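Local coordinates for telomerase reverse transcriptase (Candida tropicalis MYA-3404, PDB 6ZD1), which probably extends chromosome ends as the catalytic subunit of telomerase, copying a template within the enzyme's RNA into telomeric DNA repeats, at residues K270-Y279 with E373-L383. Numbering follows the deposited sequence.
Sequences KWDYIFYQKY and EYGTLDEFLKL
A long helix of the reverse transcriptase region, 263-298, receives the loop that follows strand 368-372 along one flank, and Lys-278 and Glu-379 are joined by the shorter of the two salt bridges between them. Lys-278 NZ meets Glu-379 OE1 at 2.7 Å, using the syn lone pair of the oxygen, the two side chains crossing at about a right angle. The lysine leaves the helix with CG anti to its backbone N (chi1 174°), which lays CG 3.3 Å from Tyr-374 O, and the later bend at chi3 directs CE and NZ to the carboxylate of Glu-379. The other carboxylate oxygen, Glu-379 OE2, accepts a hydrogen bond from the backbone N-H of Thr-376, N to OE2 3.2 Å, from 55° out of the carboxylate plane. One carboxylate therefore ties the helix to the start of the type I beta turn Thr-376 to Glu-379. This turn is the part of the loop that faces the middle of the helical segment: Ile-274 CG2 lies 3.4 Å from Thr-376 OG1, while within the helix Ile-274 CD1 also sits over one face of the Trp-271 indole, toward its rim. Trp-271 also reaches Leu-383, with Trp-271 CH2 4.3 Å from Leu-383 CD2. One turn before Ile-274, Lys-270 NZ bridges to Asp-378 OD2 at 3.1 Å, approaching from above the carboxylate plane. Within the same beta turn, Leu-377 rests on Ala-661 and Arg-662 of helix 642-664, placing the loop between that helix and 263-298.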
loop_
_atom_site.group_PDB
_atom_site.type_symbol
_atom_site.label_atom_id
_atom_site.label_comp_id
_atom_site.label_asym_id
_atom_site.label_seq_id
_atom_site.Cartn_x
_atom_site.Cartn_y
_atom_site.Cartn_z
ATOM N N LYS A 270 12.306 8.747 -18.735
ATOM C CA LYS A 270 11.487 7.738 -18.074
ATOM C C LYS A 270 12.146 6.368 -18.156
ATOM O O LYS A 270 12.140 5.608 -17.179
ATOM C CB LYS A 270 10.088 7.708 -18.695
ATOM C CG LYS A 270 9.165 6.648 -18.116
ATOM C CD LYS A 270 9.016 6.801 -16.612
ATOM C CE LYS A 270 8.219 5.653 -16.007
ATOM N NZ LYS A 270 6.822 5.608 -16.518
ATOM N N TRP A 271 12.749 6.046 -19.304
ATOM C CA TRP A 271 13.455 4.779 -19.456
ATOM C C TRP A 271 14.829 4.791 -18.804
ATOM O O TRP A 271 15.349 3.719 -18.473
ATOM C CB TRP A 271 13.588 4.421 -20.939
ATOM C CG TRP A 271 12.325 3.879 -21.504
ATOM C CD1 TRP A 271 11.352 4.577 -22.158
ATOM C CD2 TRP A 271 11.875 2.522 -21.443
ATOM N NE1 TRP A 271 10.327 3.733 -22.518
ATOM C CE2 TRP A 271 10.623 2.466 -22.089
ATOM C CE3 TRP A 271 12.412 1.345 -20.909
ATOM C CZ2 TRP A 271 9.903 1.282 -22.218
ATOM C CZ3 TRP A 271 11.694 0.169 -21.036
ATOM C CH2 TRP A 271 10.453 0.147 -21.686
ATOM N N ASP A 272 15.426 5.969 -18.613
ATOM C CA ASP A 272 16.624 6.049 -17.786
ATOM C C ASP A 272 16.331 5.589 -16.364
ATOM O O ASP A 272 17.087 4.795 -15.794
ATOM C CB ASP A 272 17.172 7.476 -17.786
ATOM C CG ASP A 272 17.927 7.812 -19.053
ATOM O OD1 ASP A 272 18.554 6.900 -19.632
ATOM O OD2 ASP A 272 17.900 8.991 -19.466
ATOM N N TYR A 273 15.215 6.048 -15.788
ATOM C CA TYR A 273 14.854 5.607 -14.445
ATOM C C TYR A 273 14.533 4.120 -14.430
ATOM O O TYR A 273 14.978 3.394 -13.533
ATOM C CB TYR A 273 13.664 6.416 -13.922
ATOM C CG TYR A 273 13.313 6.126 -12.475
ATOM C CD1 TYR A 273 12.387 5.142 -12.145
ATOM C CD2 TYR A 273 13.909 6.835 -11.439
ATOM C CE1 TYR A 273 12.066 4.875 -10.824
ATOM C CE2 TYR A 273 13.596 6.573 -10.118
ATOM C CZ TYR A 273 12.674 5.594 -9.814
ATOM O OH TYR A 273 12.360 5.332 -8.498
ATOM N N ILE A 274 13.788 3.649 -15.434
ATOM C CA ILE A 274 13.456 2.231 -15.535
ATOM C C ILE A 274 14.720 1.383 -15.574
ATOM O O ILE A 274 14.802 0.333 -14.923
ATOM C CB ILE A 274 12.569 1.979 -16.768
ATOM C CG1 ILE A 274 11.193 2.614 -16.583
ATOM C CG2 ILE A 274 12.430 0.491 -17.044
ATOM C CD1 ILE A 274 10.292 2.439 -17.784
ATOM N N PHE A 275 15.725 1.815 -16.339
ATOM C CA PHE A 275 16.985 1.080 -16.358
ATOM C C PHE A 275 17.759 1.280 -15.062
ATOM O O PHE A 275 18.429 0.356 -14.584
ATOM C CB PHE A 275 17.831 1.505 -17.557
ATOM C CG PHE A 275 17.284 1.045 -18.873
ATOM C CD1 PHE A 275 17.626 1.696 -20.043
ATOM C CD2 PHE A 275 16.427 -0.042 -18.941
ATOM C CE1 PHE A 275 17.124 1.275 -21.254
ATOM C CE2 PHE A 275 15.921 -0.469 -20.153
ATOM C CZ PHE A 275 16.269 0.191 -21.312
ATOM N N TYR A 276 17.683 2.479 -14.478
ATOM C CA TYR A 276 18.324 2.706 -13.187
ATOM C C TYR A 276 17.670 1.866 -12.096
ATOM O O TYR A 276 18.360 1.307 -11.235
ATOM C CB TYR A 276 18.274 4.192 -12.828
ATOM C CG TYR A 276 19.016 4.554 -11.558
ATOM C CD1 TYR A 276 18.330 4.899 -10.399
ATOM C CD2 TYR A 276 20.406 4.557 -11.522
ATOM C CE1 TYR A 276 19.009 5.237 -9.239
ATOM C CE2 TYR A 276 21.090 4.891 -10.368
ATOM C CZ TYR A 276 20.389 5.228 -9.230
ATOM O OH TYR A 276 21.074 5.561 -8.083
ATOM N N GLN A 277 16.342 1.749 -12.127
ATOM C CA GLN A 277 15.653 0.937 -11.131
ATOM C C GLN A 277 15.963 -0.541 -11.322
ATOM O O GLN A 277 16.215 -1.259 -10.346
ATOM C CB GLN A 277 14.147 1.188 -11.205
ATOM C CG GLN A 277 13.328 0.500 -10.124
ATOM C CD GLN A 277 11.842 0.806 -10.244
ATOM O OE1 GLN A 277 11.348 1.136 -11.325
ATOM N NE2 GLN A 277 11.124 0.705 -9.130
ATOM N N LYS A 278 15.992 -1.006 -12.573
ATOM C CA LYS A 278 16.165 -2.434 -12.824
ATOM C C LYS A 278 17.589 -2.887 -12.531
ATOM O O LYS A 278 17.794 -3.932 -11.898
ATOM C CB LYS A 278 15.795 -2.766 -14.269
ATOM C CG LYS A 278 16.080 -4.214 -14.655
ATOM C CD LYS A 278 15.796 -4.479 -16.127
ATOM C CE LYS A 278 14.354 -4.151 -16.478
ATOM N NZ LYS A 278 14.077 -4.317 -17.930
ATOM N N TYR A 279 18.585 -2.119 -12.979
ATOM C CA TYR A 279 19.974 -2.561 -12.949
ATOM C C TYR A 279 20.794 -1.985 -11.798
ATOM O O TYR A 279 21.856 -2.536 -11.491
ATOM C CB TYR A 279 20.669 -2.210 -14.272
ATOM C CG TYR A 279 20.073 -2.879 -15.492
ATOM C CD1 TYR A 279 19.169 -2.209 -16.304
ATOM C CD2 TYR A 279 20.419 -4.177 -15.832
ATOM C CE1 TYR A 279 18.625 -2.816 -17.422
ATOM C CE2 TYR A 279 19.881 -4.793 -16.946
ATOM C CZ TYR A 279 18.985 -4.109 -17.737
ATOM O OH TYR A 279 18.450 -4.723 -18.846
ATOM N N GLU A 373 17.615 -10.358 -11.733
ATOM C CA GLU A 373 17.011 -9.285 -12.504
ATOM C C GLU A 373 15.494 -9.398 -12.420
ATOM O O GLU A 373 14.939 -10.494 -12.294
ATOM C CB GLU A 373 17.464 -9.337 -13.967
ATOM C CG GLU A 373 16.879 -8.239 -14.852
ATOM C CD GLU A 373 17.101 -8.487 -16.333
ATOM O OE1 GLU A 373 18.068 -7.928 -16.896
ATOM O OE2 GLU A 373 16.310 -9.244 -16.933
ATOM N N TYR A 374 14.828 -8.248 -12.471
ATOM C CA TYR A 374 13.377 -8.195 -12.457
ATOM C C TYR A 374 12.914 -7.153 -13.460
ATOM O O TYR A 374 13.647 -6.225 -13.808
ATOM C CB TYR A 374 12.829 -7.857 -11.065
ATOM C CG TYR A 374 13.135 -8.893 -10.011
ATOM C CD1 TYR A 374 12.373 -10.048 -9.904
ATOM C CD2 TYR A 374 14.183 -8.715 -9.118
ATOM C CE1 TYR A 374 12.646 -10.999 -8.941
ATOM C CE2 TYR A 374 14.465 -9.665 -8.151
ATOM C CZ TYR A 374 13.689 -10.804 -8.068
ATOM O OH TYR A 374 13.954 -11.758 -7.111
ATOM N N GLY A 375 11.686 -7.311 -13.911
ATOM C CA GLY A 375 11.102 -6.341 -14.809
ATOM C C GLY A 375 10.454 -5.194 -14.061
ATOM O O GLY A 375 10.352 -5.193 -12.835
ATOM N N THR A 376 9.998 -4.217 -14.832
ATOM C CA THR A 376 9.259 -3.074 -14.330
ATOM C C THR A 376 7.794 -3.276 -14.699
ATOM O O THR A 376 7.473 -4.037 -15.617
ATOM C CB THR A 376 9.806 -1.771 -14.932
ATOM O OG1 THR A 376 11.225 -1.701 -14.730
ATOM C CG2 THR A 376 9.134 -0.549 -14.313
ATOM N N LEU A 377 6.894 -2.651 -13.934
ATOM C CA LEU A 377 5.476 -2.693 -14.293
ATOM C C LEU A 377 5.286 -2.206 -15.713
ATOM O O LEU A 377 4.672 -2.889 -16.543
ATOM C CB LEU A 377 4.626 -1.857 -13.336
ATOM C CG LEU A 377 3.160 -1.805 -13.796
ATOM C CD1 LEU A 377 2.567 -3.204 -13.802
ATOM C CD2 LEU A 377 2.332 -0.871 -12.960
ATOM N N ASP A 378 5.832 -1.015 -15.988
ATOM C CA ASP A 378 5.710 -0.332 -17.306
ATOM C C ASP A 378 6.492 -1.070 -18.402
ATOM O O ASP A 378 6.908 -0.403 -19.369
ATOM C CB ASP A 378 6.135 1.137 -17.208
ATOM C CG ASP A 378 5.923 1.735 -15.828
ATOM O OD1 ASP A 378 5.081 1.200 -15.082
ATOM O OD2 ASP A 378 6.603 2.731 -15.512
ATOM N N GLU A 379 6.682 -2.384 -18.260
ATOM C CA GLU A 379 7.392 -3.175 -19.303
ATOM C C GLU A 379 6.340 -3.720 -20.275
ATOM O O GLU A 379 6.324 -3.290 -21.446
ATOM C CB GLU A 379 8.194 -4.309 -18.661
ATOM C CG GLU A 379 9.432 -4.696 -19.449
ATOM C CD GLU A 379 10.747 -4.342 -18.776
ATOM O OE1 GLU A 379 11.785 -4.902 -19.180
ATOM O OE2 GLU A 379 10.728 -3.509 -17.850
ATOM N N PHE A 380 5.502 -4.635 -19.780
ATOM C CA PHE A 380 4.398 -5.240 -20.521
ATOM C C PHE A 380 3.491 -4.171 -21.092
ATOM O O PHE A 380 3.300 -4.074 -22.308
ATOM C CB PHE A 380 3.638 -6.211 -19.609
ATOM C CG PHE A 380 4.544 -7.223 -18.981
ATOM C CD1 PHE A 380 5.293 -6.887 -17.861
ATOM C CD2 PHE A 380 4.702 -8.477 -19.538
ATOM C CE1 PHE A 380 6.161 -7.793 -17.297
ATOM C CE2 PHE A 380 5.571 -9.398 -18.973
ATOM C CZ PHE A 380 6.303 -9.050 -17.847
ATOM N N LEU A 381 2.924 -3.350 -20.223
ATOM C CA LEU A 381 2.389 -2.082 -20.680
ATOM C C LEU A 381 3.531 -1.234 -21.232
ATOM O O LEU A 381 4.583 -1.099 -20.601
ATOM C CB LEU A 381 1.639 -1.367 -19.553
ATOM C CG LEU A 381 2.372 -0.952 -18.277
ATOM C CD1 LEU A 381 2.640 0.541 -18.317
ATOM C CD2 LEU A 381 1.548 -1.330 -17.058
ATOM N N LYS A 382 3.323 -0.694 -22.431
ATOM C CA LYS A 382 4.281 -0.040 -23.331
ATOM C C LYS A 382 5.169 -1.008 -24.116
ATOM O O LYS A 382 5.974 -0.526 -24.895
ATOM C CB LYS A 382 5.224 0.940 -22.613
ATOM C CG LYS A 382 4.586 1.955 -21.684
ATOM C CD LYS A 382 5.643 2.430 -20.693
ATOM C CE LYS A 382 5.610 3.929 -20.445
ATOM N NZ LYS A 382 6.661 4.325 -19.460
ATOM N N LEU A 383 5.080 -2.330 -23.935
ATOM C CA LEU A 383 5.654 -3.228 -24.941
ATOM C C LEU A 383 4.757 -4.404 -25.315
ATOM O O LEU A 383 5.051 -5.073 -26.311
ATOM C CB LEU A 383 7.028 -3.770 -24.495
ATOM C CG LEU A 383 8.170 -2.853 -24.007
ATOM C CD1 LEU A 383 9.297 -3.689 -23.416
ATOM C CD2 LEU A 383 8.726 -1.927 -25.080
#